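Local atomic coordinates of cytochrome P450 (Novosphingobium aromaticivorans, PDB entry 3OFU), a protein that belongs to the cytochrome P450 family of haem proteins and holds a haem group within a mainly helical fold that also contains beta sheets. Residues D25-W30 with R276-V281; A282-A287 with L303-S308. All blocks are in the same frame, centred on the assembly; numbering follows the deposited sequence.

Interactions 1 and 2 lie in series along the chain, with their centres about 16 Å apart. Helix 267-277 runs through the linker 278-281 straight into strand 282-287, so one continuous run of backbone first receives helix 26-31 (interaction 1) and then pairs with strand 303-307 in the mixed sheet (interaction 2). The two meet directly: the Trp30 indole packs on Pro307 and Tyr305, and Val281 O lies 3.0 Å from Ser308 OG, a probable hydrogen bond. Both touch the haem, Val281 at a methyl group and Arg285 at a propionate. The path from helix 267-277 into the sheet thus connects an N-terminal helix, the sheet and the cofactor.

Interaction 1: residues D25-W30 with R276-V281; sequences DYFAAW and RRYPTV. With HEM (protoporphyrin IX containing Fe), chain G.
Tyr26 and Phe27, in the first turn of helix 26-31, which by its place before strand 39-42 probably corresponds to helix A of the P450 fold, rest on Tyr278, Pro279 and Thr280, where the chain leaves helix 267-277. That helix corresponds to the K helix and carries the family's Glu-X-X-Arg motif, here a salt bridge between Glu273 and Arg276. Phe27, with CG beside its backbone N (chi1 -46°), points its ring at the linker, where Phe27 CZ lies 3.3 Å from Tyr278 CD1. The two rings form an offset edge-to-face pair, the Tyr278 edge toward the Phe27 face, with centroids 5.3 Å apart and planes at 63°. Pro279 O meets the Phe27 ring near its plane, 3.6 Å from Phe27 CE1. The Arg277 guanidinium stands far above the Phe27 ring and can add at most a weak cation-pi attraction.

Tyr26 lays its ring against the next part of the linker. Thr280 CG2 sits over one face, 4.2 Å from the Tyr26 ring centroid, as a CH-pi contact, and the same methyl also touches Phe27 CZ at 3.8 Å, so it contacts both aromatic rings. On the opposite face Trp30 CD1 lies toward the rim of the Tyr26 ring. Asp25 N-caps the helix: Asp25 OD1 accepts from Phe27 N (3.0 Å), from above the carboxylate plane, and more weakly from Ala28 N.

Val281 CG2 approaches the haem methyl CMB at 3.7 Å. The linker's polar ends are held elsewhere: Tyr278 OH bonds to His249 ND1 and Thr280 OG1 to Gly385 O. Helix 237-252 packs against Phe27 and Tyr278 through Met245 and against Thr280 through Ala241. Helix 309-312 adds Val309 beside Phe27, and Trp30 touches strand 303-307.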
loop_
_atom_site.group_PDB
_atom_site.type_symbol
_atom_site.label_atom_id
_atom_site.label_comp_id
_atom_site.label_asym_id
_atom_site.label_seq_id
_atom_site.Cartn_x
_atom_site.Cartn_y
_atom_site.Cartn_z
ATOM N N ASP A 25 1.332 -16.106 9.350
ATOM C CA ASP A 25 2.194 -14.939 9.580
ATOM C C ASP A 25 2.846 -14.489 8.276
ATOM O O ASP A 25 3.770 -15.155 7.798
ATOM C CB ASP A 25 3.225 -15.303 10.615
ATOM C CG ASP A 25 4.193 -14.262 10.845
ATOM O OD1 ASP A 25 4.166 -13.230 10.154
ATOM O OD2 ASP A 25 5.055 -14.464 11.738
ATOM N N TYR A 26 2.356 -13.343 7.749
ATOM C CA TYR A 26 2.839 -12.818 6.450
ATOM C C TYR A 26 4.323 -12.659 6.391
ATOM O O TYR A 26 4.911 -12.901 5.385
ATOM C CB TYR A 26 2.166 -11.474 6.048
ATOM C CG TYR A 26 2.805 -10.789 4.807
ATOM C CD1 TYR A 26 2.339 -11.048 3.462
ATOM C CD2 TYR A 26 3.866 -9.879 4.969
ATOM C CE1 TYR A 26 2.945 -10.447 2.339
ATOM C CE2 TYR A 26 4.458 -9.211 3.807
ATOM C CZ TYR A 26 3.994 -9.532 2.543
ATOM O OH TYR A 26 4.566 -8.876 1.504
ATOM N N PHE A 27 4.914 -12.213 7.482
ATOM C CA PHE A 27 6.279 -11.718 7.422
ATOM C C PHE A 27 7.206 -12.854 7.564
ATOM O O PHE A 27 8.096 -12.981 6.785
ATOM C CB PHE A 27 6.548 -10.625 8.438
ATOM C CG PHE A 27 5.440 -9.518 8.494
ATOM C CD1 PHE A 27 5.587 -8.320 7.782
ATOM C CD2 PHE A 27 4.295 -9.663 9.232
ATOM C CE1 PHE A 27 4.670 -7.332 7.819
ATOM C CE2 PHE A 27 3.384 -8.637 9.276
ATOM C CZ PHE A 27 3.576 -7.471 8.538
ATOM N N ALA A 28 6.993 -13.755 8.482
ATOM C CA ALA A 28 7.915 -14.889 8.576
ATOM C C ALA A 28 7.943 -15.598 7.270
ATOM O O ALA A 28 9.023 -16.032 6.832
ATOM C CB ALA A 28 7.489 -15.812 9.577
ATOM N N ALA A 29 6.783 -15.671 6.620
ATOM C CA ALA A 29 6.659 -16.386 5.369
ATOM C C ALA A 29 7.665 -15.823 4.417
ATOM O O ALA A 29 8.288 -16.572 3.634
ATOM C CB ALA A 29 5.260 -16.290 4.759
ATOM N N TRP A 30 7.835 -14.520 4.449
ATOM C CA TRP A 30 8.637 -13.936 3.417
ATOM C C TRP A 30 10.005 -14.025 3.844
ATOM O O TRP A 30 10.928 -14.012 2.989
ATOM C CB TRP A 30 8.329 -12.518 3.207
ATOM C CG TRP A 30 7.381 -12.322 2.082
ATOM C CD1 TRP A 30 5.994 -12.037 2.153
ATOM C CD2 TRP A 30 7.715 -12.293 0.702
ATOM N NE1 TRP A 30 5.484 -11.838 0.881
ATOM C CE2 TRP A 30 6.526 -11.951 -0.020
ATOM C CE3 TRP A 30 8.888 -12.402 0.026
ATOM C CZ2 TRP A 30 6.511 -11.820 -1.402
ATOM C CZ3 TRP A 30 8.876 -12.280 -1.326
ATOM C CH2 TRP A 30 7.696 -12.016 -2.050
ATOM N N ARG A 276 7.272 1.494 9.411
ATOM C CA ARG A 276 8.510 0.748 9.094
ATOM C C ARG A 276 8.391 -0.744 9.423
ATOM O O ARG A 276 8.916 -1.570 8.689
ATOM C CB ARG A 276 9.703 1.341 9.830
ATOM C CG ARG A 276 11.070 0.632 9.547
ATOM C CD ARG A 276 12.072 0.795 10.709
ATOM N NE ARG A 276 11.403 0.369 11.922
ATOM C CZ ARG A 276 11.320 -0.887 12.375
ATOM N NH1 ARG A 276 11.928 -1.925 11.795
ATOM N NH2 ARG A 276 10.651 -1.102 13.489
ATOM N N ARG A 277 7.687 -1.066 10.526
ATOM C CA ARG A 277 7.642 -2.433 11.151
ATOM C C ARG A 277 6.819 -3.366 10.363
ATOM O O ARG A 277 7.272 -4.475 10.187
ATOM C CB ARG A 277 7.091 -2.423 12.559
ATOM C CG ARG A 277 7.019 -3.736 13.250
ATOM C CD ARG A 277 8.372 -4.571 13.310
ATOM N NE ARG A 277 8.125 -5.966 13.823
ATOM C CZ ARG A 277 7.628 -6.953 13.088
ATOM N NH1 ARG A 277 7.313 -6.717 11.850
ATOM N NH2 ARG A 277 7.360 -8.143 13.549
ATOM N N TYR A 278 5.663 -2.925 9.842
ATOM C CA TYR A 278 4.804 -3.846 9.114
ATOM C C TYR A 278 4.588 -3.532 7.615
ATOM O O TYR A 278 3.467 -3.197 7.179
ATOM C CB TYR A 278 3.503 -4.035 9.842
ATOM C CG TYR A 278 3.658 -4.570 11.241
ATOM C CD1 TYR A 278 3.779 -5.902 11.472
ATOM C CD2 TYR A 278 3.640 -3.711 12.324
ATOM C CE1 TYR A 278 3.874 -6.424 12.755
ATOM C CE2 TYR A 278 3.777 -4.206 13.680
ATOM C CZ TYR A 278 3.906 -5.598 13.860
ATOM O OH TYR A 278 4.002 -6.107 15.106
ATOM N N PRO A 279 5.635 -3.615 6.783
ATOM C CA PRO A 279 5.323 -3.261 5.462
ATOM C C PRO A 279 4.886 -4.545 4.634
ATOM O O PRO A 279 5.518 -5.595 4.758
ATOM C CB PRO A 279 6.637 -2.665 4.994
ATOM C CG PRO A 279 7.564 -3.466 5.608
ATOM C CD PRO A 279 7.072 -3.775 6.953
ATOM N N THR A 280 3.815 -4.441 3.828
ATOM C CA THR A 280 3.314 -5.590 3.086
ATOM C C THR A 280 3.166 -5.356 1.580
ATOM O O THR A 280 2.521 -6.217 0.915
ATOM C CB THR A 280 1.951 -6.079 3.619
ATOM O OG1 THR A 280 1.082 -4.965 3.606
ATOM C CG2 THR A 280 1.978 -6.499 5.174
ATOM N N VAL A 281 3.748 -4.288 1.024
ATOM C CA VAL A 281 3.621 -4.092 -0.361
ATOM C C VAL A 281 4.750 -4.732 -1.187
ATOM O O VAL A 281 5.859 -4.803 -0.756
ATOM C CB VAL A 281 3.432 -2.532 -0.717
ATOM C CG1 VAL A 281 3.389 -2.280 -2.349
ATOM C CG2 VAL A 281 2.116 -1.855 -0.052
HETATM C CHA HEM G . 3.095 4.487 -4.909
HETATM C CHB HEM G . 2.577 1.940 -0.937
HETATM C CHC HEM G . -0.881 4.995 0.228
HETATM C CHD HEM G . -1.280 6.576 -4.337
HETATM C C1A HEM G . 3.287 3.612 -3.927
HETATM C C2A HEM G . 4.481 2.733 -3.829
HETATM C C3A HEM G . 4.338 2.048 -2.678
HETATM C C4A HEM G . 3.082 2.473 -2.079
HETATM C CMA HEM G . 5.317 0.954 -2.143
HETATM C CAA HEM G . 5.654 2.605 -4.809
HETATM C CBA HEM G . 5.158 1.671 -5.820
HETATM C CGA HEM G . 6.214 1.351 -6.884
HETATM O O1A HEM G . 5.952 0.461 -7.791
HETATM O O2A HEM G . 7.356 1.884 -6.912
HETATM C C1B HEM G . 1.617 2.571 -0.245
HETATM C C2B HEM G . 1.318 2.304 1.116
HETATM C C3B HEM G . 0.365 3.224 1.410
HETATM C C4B HEM G . 0.068 4.017 0.254
HETATM C CMB HEM G . 1.980 1.236 1.994
HETATM C CAB HEM G . -0.377 3.464 2.732
HETATM C CBB HEM G . -0.887 2.368 3.353
HETATM C C1C HEM G . -1.300 5.685 -0.896
HETATM C C2C HEM G . -2.314 6.719 -0.874
HETATM C C3C HEM G . -2.393 7.116 -2.155
HETATM C C4C HEM G . -1.475 6.386 -2.969
HETATM C CMC HEM G . -3.030 7.215 0.434
HETATM C CAC HEM G . -3.238 8.273 -2.821
HETATM C CBC HEM G . -4.477 8.584 -2.412
HETATM C C1D HEM G . -0.074 6.167 -4.941
HETATM C C2D HEM G . 0.349 6.443 -6.350
HETATM C C3D HEM G . 1.783 5.842 -6.486
HETATM C C4D HEM G . 2.004 5.157 -5.202
HETATM C CMD HEM G . -0.357 7.218 -7.510
HETATM C CAD HEM G . 2.652 5.867 -7.747
HETATM C CBD HEM G . 3.703 6.918 -7.767
HETATM C CGD HEM G . 4.645 7.059 -9.042
HETATM O O1D HEM G . 4.943 6.162 -9.879
HETATM O O2D HEM G . 5.241 8.140 -9.208
HETATM N NA HEM G . 2.527 3.461 -2.835
HETATM N NB HEM G . 0.851 3.586 -0.754
HETATM N NC HEM G . -0.805 5.526 -2.137
HETATM N ND HEM G . 0.993 5.408 -4.320
HETATM FE FE HEM G . 1.007 4.529 -2.496
#

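Interaction 2: residues A282-A287 with L303-S308. With HEM (protoporphyrin IX containing Fe), chain G.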
loop_
_atom_site.group_PDB
_atom_site.type_symbol
_atom_site.label_atom_id
_atom_site.label_comp_id
_atom_site.label_asym_id
_atom_site.label_seq_id
_atom_site.Cartn_x
_atom_site.Cartn_y
_atom_site.Cartn_z
ATOM N N ALA A 282 4.521 -5.174 -2.410
ATOM C CA ALA A 282 5.584 -5.759 -3.259
ATOM C C ALA A 282 5.364 -5.334 -4.752
ATOM O O ALA A 282 4.227 -5.346 -5.244
ATOM C CB ALA A 282 5.621 -7.253 -3.140
ATOM N N VAL A 283 6.406 -4.979 -5.466
ATOM C CA VAL A 283 6.168 -4.588 -6.768
ATOM C C VAL A 283 6.970 -5.383 -7.829
ATOM O O VAL A 283 8.045 -6.054 -7.528
ATOM C CB VAL A 283 6.473 -3.127 -6.954
ATOM C CG1 VAL A 283 5.517 -2.280 -6.238
ATOM C CG2 VAL A 283 7.941 -2.792 -6.669
ATOM N N SER A 284 6.473 -5.306 -9.070
ATOM C CA SER A 284 7.146 -5.943 -10.200
ATOM C C SER A 284 7.798 -4.919 -11.107
ATOM O O SER A 284 7.276 -3.806 -11.368
ATOM C CB SER A 284 6.107 -6.682 -11.019
ATOM O OG SER A 284 5.519 -7.557 -10.119
ATOM N N ARG A 285 8.878 -5.366 -11.688
ATOM C CA ARG A 285 9.419 -4.584 -12.717
ATOM C C ARG A 285 9.688 -5.478 -13.932
ATOM O O ARG A 285 9.851 -6.750 -13.811
ATOM C CB ARG A 285 10.717 -4.010 -12.191
ATOM C CG ARG A 285 10.508 -3.106 -10.985
ATOM C CD ARG A 285 9.889 -1.852 -11.453
ATOM N NE ARG A 285 9.897 -0.842 -10.444
ATOM C CZ ARG A 285 8.910 -0.590 -9.607
ATOM N NH1 ARG A 285 7.835 -1.254 -9.717
ATOM N NH2 ARG A 285 9.041 0.373 -8.657
ATOM N N ASN A 286 9.835 -4.840 -15.104
ATOM C CA ASN A 286 10.321 -5.606 -16.253
ATOM C C ASN A 286 11.653 -5.083 -16.823
ATOM O O ASN A 286 11.818 -3.913 -17.080
ATOM C CB ASN A 286 9.212 -5.793 -17.296
ATOM C CG ASN A 286 8.757 -4.461 -17.911
ATOM O OD1 ASN A 286 8.052 -3.699 -17.303
ATOM N ND2 ASN A 286 9.181 -4.199 -19.129
ATOM N N ALA A 287 12.604 -5.973 -17.009
ATOM C CA ALA A 287 13.917 -5.500 -17.380
ATOM C C ALA A 287 13.868 -5.054 -18.845
ATOM O O ALA A 287 13.390 -5.832 -19.694
ATOM C CB ALA A 287 15.025 -6.552 -17.103
ATOM N N LEU A 303 11.196 -10.603 -15.713
ATOM C CA LEU A 303 10.447 -9.934 -14.631
ATOM C C LEU A 303 11.170 -9.984 -13.257
ATOM O O LEU A 303 11.884 -10.965 -12.920
ATOM C CB LEU A 303 9.018 -10.466 -14.552
ATOM C CG LEU A 303 7.799 -9.927 -15.371
ATOM C CD1 LEU A 303 8.195 -9.378 -16.633
ATOM C CD2 LEU A 303 6.659 -11.008 -15.501
ATOM N N VAL A 304 11.035 -8.908 -12.482
ATOM C CA VAL A 304 11.644 -8.871 -11.113
ATOM C C VAL A 304 10.604 -8.515 -10.018
ATOM O O VAL A 304 9.735 -7.616 -10.179
ATOM C CB VAL A 304 12.823 -7.828 -11.042
ATOM C CG1 VAL A 304 13.510 -7.846 -9.658
ATOM C CG2 VAL A 304 13.881 -8.036 -12.130
ATOM N N TYR A 305 10.637 -9.216 -8.922
ATOM C CA TYR A 305 9.660 -8.971 -7.863
ATOM C C TYR A 305 10.372 -8.434 -6.619
ATOM O O TYR A 305 11.426 -8.934 -6.136
ATOM C CB TYR A 305 8.936 -10.281 -7.482
ATOM C CG TYR A 305 7.610 -10.089 -6.781
ATOM C CD1 TYR A 305 7.433 -10.524 -5.478
ATOM C CD2 TYR A 305 6.531 -9.404 -7.430
ATOM C CE1 TYR A 305 6.139 -10.376 -4.850
ATOM C CE2 TYR A 305 5.292 -9.209 -6.858
ATOM C CZ TYR A 305 5.070 -9.728 -5.571
ATOM O OH TYR A 305 3.824 -9.534 -4.925
ATOM N N LEU A 306 9.775 -7.392 -6.057
ATOM C CA LEU A 306 10.515 -6.677 -5.039
ATOM C C LEU A 306 9.617 -6.600 -3.784
ATOM O O LEU A 306 8.704 -5.741 -3.769
ATOM C CB LEU A 306 10.897 -5.284 -5.590
ATOM C CG LEU A 306 11.751 -5.258 -6.851
ATOM C CD1 LEU A 306 12.106 -3.942 -7.072
ATOM C CD2 LEU A 306 13.085 -6.013 -6.758
ATOM N N PRO A 307 9.849 -7.484 -2.745
ATOM C CA PRO A 307 9.122 -7.388 -1.458
ATOM C C PRO A 307 9.757 -6.395 -0.529
ATOM O O PRO A 307 10.836 -6.635 -0.024
ATOM C CB PRO A 307 9.236 -8.794 -0.858
ATOM C CG PRO A 307 10.591 -9.264 -1.455
ATOM C CD PRO A 307 10.689 -8.697 -2.846
ATOM N N SER A 308 9.090 -5.305 -0.216
ATOM C CA SER A 308 9.653 -4.351 0.620
ATOM C C SER A 308 10.063 -4.932 2.026
ATOM O O SER A 308 10.918 -4.367 2.752
ATOM C CB SER A 308 8.707 -3.181 0.675
ATOM O OG SER A 308 7.564 -3.567 1.409
HETATM C CHA HEM G . 3.095 4.487 -4.909
HETATM C CHB HEM G . 2.577 1.940 -0.937
HETATM C CHC HEM G . -0.881 4.995 0.228
HETATM C CHD HEM G . -1.280 6.576 -4.337
HETATM C C1A HEM G . 3.287 3.612 -3.927
HETATM C C2A HEM G . 4.481 2.733 -3.829
HETATM C C3A HEM G . 4.338 2.048 -2.678
HETATM C C4A HEM G . 3.082 2.473 -2.079
HETATM C CMA HEM G . 5.317 0.954 -2.143
HETATM C CAA HEM G . 5.654 2.605 -4.809
HETATM C CBA HEM G . 5.158 1.671 -5.820
HETATM C CGA HEM G . 6.214 1.351 -6.884
HETATM O O1A HEM G . 5.952 0.461 -7.791
HETATM O O2A HEM G . 7.356 1.884 -6.912
HETATM C C1B HEM G . 1.617 2.571 -0.245
HETATM C C2B HEM G . 1.318 2.304 1.116
HETATM C C3B HEM G . 0.365 3.224 1.410
HETATM C C4B HEM G . 0.068 4.017 0.254
HETATM C CMB HEM G . 1.980 1.236 1.994
HETATM C CAB HEM G . -0.377 3.464 2.732
HETATM C CBB HEM G . -0.887 2.368 3.353
HETATM C C1C HEM G . -1.300 5.685 -0.896
HETATM C C2C HEM G . -2.314 6.719 -0.874
HETATM C C3C HEM G . -2.393 7.116 -2.155
HETATM C C4C HEM G . -1.475 6.386 -2.969
HETATM C CMC HEM G . -3.030 7.215 0.434
HETATM C CAC HEM G . -3.238 8.273 -2.821
HETATM C CBC HEM G . -4.477 8.584 -2.412
HETATM C C1D HEM G . -0.074 6.167 -4.941
HETATM C C2D HEM G . 0.349 6.443 -6.350
HETATM C C3D HEM G . 1.783 5.842 -6.486
HETATM C C4D HEM G . 2.004 5.157 -5.202
HETATM C CMD HEM G . -0.357 7.218 -7.510
HETATM C CAD HEM G . 2.652 5.867 -7.747
HETATM C CBD HEM G . 3.703 6.918 -7.767
HETATM C CGD HEM G . 4.645 7.059 -9.042
HETATM O O1D HEM G . 4.943 6.162 -9.879
HETATM O O2D HEM G . 5.241 8.140 -9.208
HETATM N NA HEM G . 2.527 3.461 -2.835
HETATM N NB HEM G . 0.851 3.586 -0.754
HETATM N NC HEM G . -0.805 5.526 -2.137
HETATM N ND HEM G . 0.993 5.408 -4.320
HETATM FE FE HEM G . 1.007 4.529 -2.496
#
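Val283 and Leu306 form an antiparallel hydrogen-bonded pair, with Val283 N reaching Leu306 O at 3.0 Å and Leu306 N bonding back to Val283 O. Arg285 and Val304 repeat the pattern two residues on; Val304 N meets Arg285 O at 2.8 Å, with an N-H...O angle of 165°. The non-hydrogen-bonded pairs in this ladder are Ala282-Pro307, Ser284-Tyr305 and Asn286-Leu303.

Packing is dense around Tyr305. CG stands anti to the backbone N (chi1 -159°), and the end of the side chain comes nearer the other strand: Tyr305 CZ lies 3.5 Å from Ala282 CB, while Ser284 OG meets the ring edge in plane, 3.4 Å from Tyr305 CD2. The end at Asn286 and Leu303 is looser and partly exposed: Leu303 CD1 touches Asn286 CB at 3.8 Å, the Asn286 amide leads away from the partner strand, and Asn286 OD1 accepts from Gln70 N and Cys71 N.

On the face shared by Val283, Arg285, Val304 and Leu306, the Arg285 chain bends at chi2 (-72°) and leaves the partner strand for the haem. Arg285 NH2 bonds HEM O2A at 2.9 Å and NH1 bonds HEM O1A at 3.2 Å, the carboxylate carbon lying in the guanidinium plane. A further bond from Arg285 NH1 to Ser284 O helps fix the group's rotation, and Trp61 adds a cation-pi contact. The nearest atoms of the Val283 side chain and the bound (3E)-4-(2,6,6-trimethylcyclohex-1-en-1-yl)but-3-en-2-one are about 4 Å apart. An arginine reaching from the strand after the K helix to a haem propionate is a familiar feature of the P450 cofactor site.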